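PDB 3GHJ: putative integron gene cassette protein from Uncultured bacterium, which is of unknown function but belongs to the glyoxalase/bleomycin resistance protein/dioxygenase superfamily and is carried on a mobile integron gene cassette. Local coordinates for residues V32-K37 and N132-E137. The protein carries 1 engineered substitution. Residues are numbered along the deposited sequence; the frame is centred on the assembly and turned at random. Where two conformers were deposited one is given.
Sequences VAVKVK and NGHALE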
loop_
_atom_site.group_PDB
_atom_site.type_symbol
_atom_site.label_atom_id
_atom_site.label_comp_id
_atom_site.label_asym_id
_atom_site.label_seq_id
_atom_site.Cartn_x
_atom_site.Cartn_y
_atom_site.Cartn_z
ATOM N N VAL A 32 0.247 -0.334 -4.255
ATOM C CA VAL A 32 0.873 -1.510 -3.678
ATOM C C VAL A 32 0.960 -2.606 -4.726
ATOM O O VAL A 32 0.053 -2.755 -5.555
ATOM C CB VAL A 32 0.075 -2.050 -2.473
ATOM C CG1 VAL A 32 0.133 -1.071 -1.323
ATOM C CG2 VAL A 32 -1.369 -2.325 -2.873
ATOM N N ALA A 33 2.053 -3.361 -4.700
ATOM C CA ALA A 33 2.172 -4.572 -5.511
ATOM C C ALA A 33 1.679 -5.751 -4.686
ATOM O O ALA A 33 2.055 -5.916 -3.526
ATOM C CB ALA A 33 3.611 -4.789 -5.941
ATOM N N VAL A 34 0.814 -6.551 -5.296
ATOM C CA VAL A 34 0.177 -7.679 -4.620
ATOM C C VAL A 34 0.550 -8.957 -5.355
ATOM O O VAL A 34 0.235 -9.110 -6.542
ATOM C CB VAL A 34 -1.351 -7.526 -4.631
ATOM C CG1 VAL A 34 -2.005 -8.663 -3.861
ATOM C CG2 VAL A 34 -1.751 -6.174 -4.023
ATOM N N LYS A 35 1.236 -9.866 -4.666
ATOM C CA LYS A 35 1.579 -11.160 -5.254
ATOM C C LYS A 35 0.351 -12.052 -5.291
ATOM O O LYS A 35 -0.314 -12.242 -4.275
ATOM C CB LYS A 35 2.695 -11.842 -4.457
ATOM C CG LYS A 35 3.954 -11.002 -4.314
ATOM C CD LYS A 35 4.564 -10.662 -5.661
ATOM C CE LYS A 35 5.881 -9.914 -5.491
ATOM N NZ LYS A 35 6.556 -9.686 -6.799
ATOM N N VAL A 36 0.045 -12.597 -6.463
ATOM C CA VAL A 36 -1.154 -13.414 -6.618
ATOM C C VAL A 36 -0.833 -14.785 -7.200
ATOM O O VAL A 36 0.069 -14.920 -8.023
ATOM C CB VAL A 36 -2.216 -12.704 -7.502
ATOM C CG1 VAL A 36 -2.505 -11.308 -6.949
ATOM C CG2 VAL A 36 -1.763 -12.616 -8.962
ATOM N N LYS A 37 -1.590 -15.788 -6.779
ATOM C CA LYS A 37 -1.400 -17.147 -7.298
ATOM C C LYS A 37 -1.916 -17.318 -8.727
ATOM O O LYS A 37 -1.353 -18.088 -9.510
ATOM C CB LYS A 37 -2.058 -18.170 -6.371
ATOM C CG LYS A 37 -1.312 -18.374 -5.056
ATOM C CD LYS A 37 -0.012 -19.145 -5.256
ATOM C CE LYS A 37 0.674 -19.425 -3.924
ATOM N NZ LYS A 37 1.788 -20.406 -4.073
ATOM N N ASN A 132 -6.099 -14.844 -2.480
ATOM C CA ASN A 132 -4.800 -15.352 -2.069
ATOM C C ASN A 132 -4.675 -15.433 -0.560
ATOM O O ASN A 132 -3.620 -15.811 -0.040
ATOM C CB ASN A 132 -3.732 -14.395 -2.597
ATOM C CG ASN A 132 -3.923 -14.096 -4.060
ATOM O OD1 ASN A 132 -4.340 -12.984 -4.450
ATOM N ND2 ASN A 132 -3.662 -15.085 -4.889
ATOM N N GLY A 133 -5.722 -15.041 0.153
ATOM C CA GLY A 133 -5.658 -15.001 1.597
ATOM C C GLY A 133 -4.900 -13.805 2.137
ATOM O O GLY A 133 -4.549 -13.775 3.314
ATOM N N HIS A 134 -4.644 -12.810 1.296
ATOM C CA HIS A 134 -4.064 -11.594 1.844
ATOM C C HIS A 134 -5.050 -10.937 2.787
ATOM O O HIS A 134 -6.276 -11.091 2.644
ATOM C CB HIS A 134 -3.648 -10.634 0.738
ATOM C CG HIS A 134 -2.511 -11.148 -0.074
ATOM N ND1 HIS A 134 -1.386 -11.698 0.503
ATOM C CD2 HIS A 134 -2.334 -11.229 -1.414
ATOM C CE1 HIS A 134 -0.558 -12.088 -0.451
ATOM N NE2 HIS A 134 -1.105 -11.808 -1.622
ATOM N N ALA A 135 -4.513 -10.229 3.770
ATOM C CA ALA A 135 -5.327 -9.576 4.779
ATOM C C ALA A 135 -5.674 -8.173 4.311
ATOM O O ALA A 135 -4.898 -7.232 4.509
ATOM C CB ALA A 135 -4.563 -9.535 6.105
ATOM N N LEU A 136 -6.827 -8.037 3.665
ATOM C CA LEU A 136 -7.288 -6.739 3.191
ATOM C C LEU A 136 -8.149 -6.061 4.242
ATOM O O LEU A 136 -8.644 -6.696 5.181
ATOM C CB LEU A 136 -8.056 -6.878 1.867
ATOM C CG LEU A 136 -7.216 -6.921 0.588
ATOM C CD1 LEU A 136 -6.229 -8.085 0.618
ATOM C CD2 LEU A 136 -8.125 -7.004 -0.643
ATOM N N GLU A 137 -8.319 -4.761 4.084
ATOM C CA GLU A 137 -9.012 -3.957 5.070
ATOM C C GLU A 137 -9.626 -2.746 4.383
ATOM O O GLU A 137 -9.066 -2.222 3.411
ATOM C CB GLU A 137 -8.017 -3.532 6.162
ATOM C CG GLU A 137 -8.552 -2.543 7.179
ATOM C CD GLU A 137 -7.485 -2.036 8.131
ATOM O OE1 GLU A 137 -6.371 -2.608 8.160
ATOM O OE2 GLU A 137 -7.759 -1.047 8.842
#
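His134 reaches across to strand 28-36 and gives its NE2 hydrogen to the carbonyl oxygen of Lys35, the NE2-O distance being 2.8 Å. The bond is nearly straight, with an angle of 167° at the hydrogen, and the acceptor lies within 1° of the imidazole plane while the nitrogen sits in the plane of the carbonyl group. With CG anti to its own carbonyl carbon (chi1 -67°), the ring is directed toward the strand. Val34 meets the same ring obliquely: its CG1, set anti to the backbone nitrogen, comes to 3.6 Å from CD2 of His134, the two side chains running past one another in opposite senses. Further along, the flat carboxamide of Asn132 lies against Val36 and the start of Lys37, its CG 3.8 Å from CA of Val36. The Lys37 side chain bends away, and its NZ bonds to the carbonyl of Lys81.

The contact joins the first strand of one four-stranded sheet to the turn leading into strand 135-140 of the other, bridging the two similarly ordered sheets characteristic of the superfamily. The other ring nitrogen, ND1, accepts a hydrogen bond from the backbone N of Gln87, whose side chain in turn bonds to Ala33 and Lys35. Donating through NE2 and engaging an N-H through ND1, buried His134 is best read as the neutral NE2-protonated tautomer, its ring rotation fixed at both nitrogens.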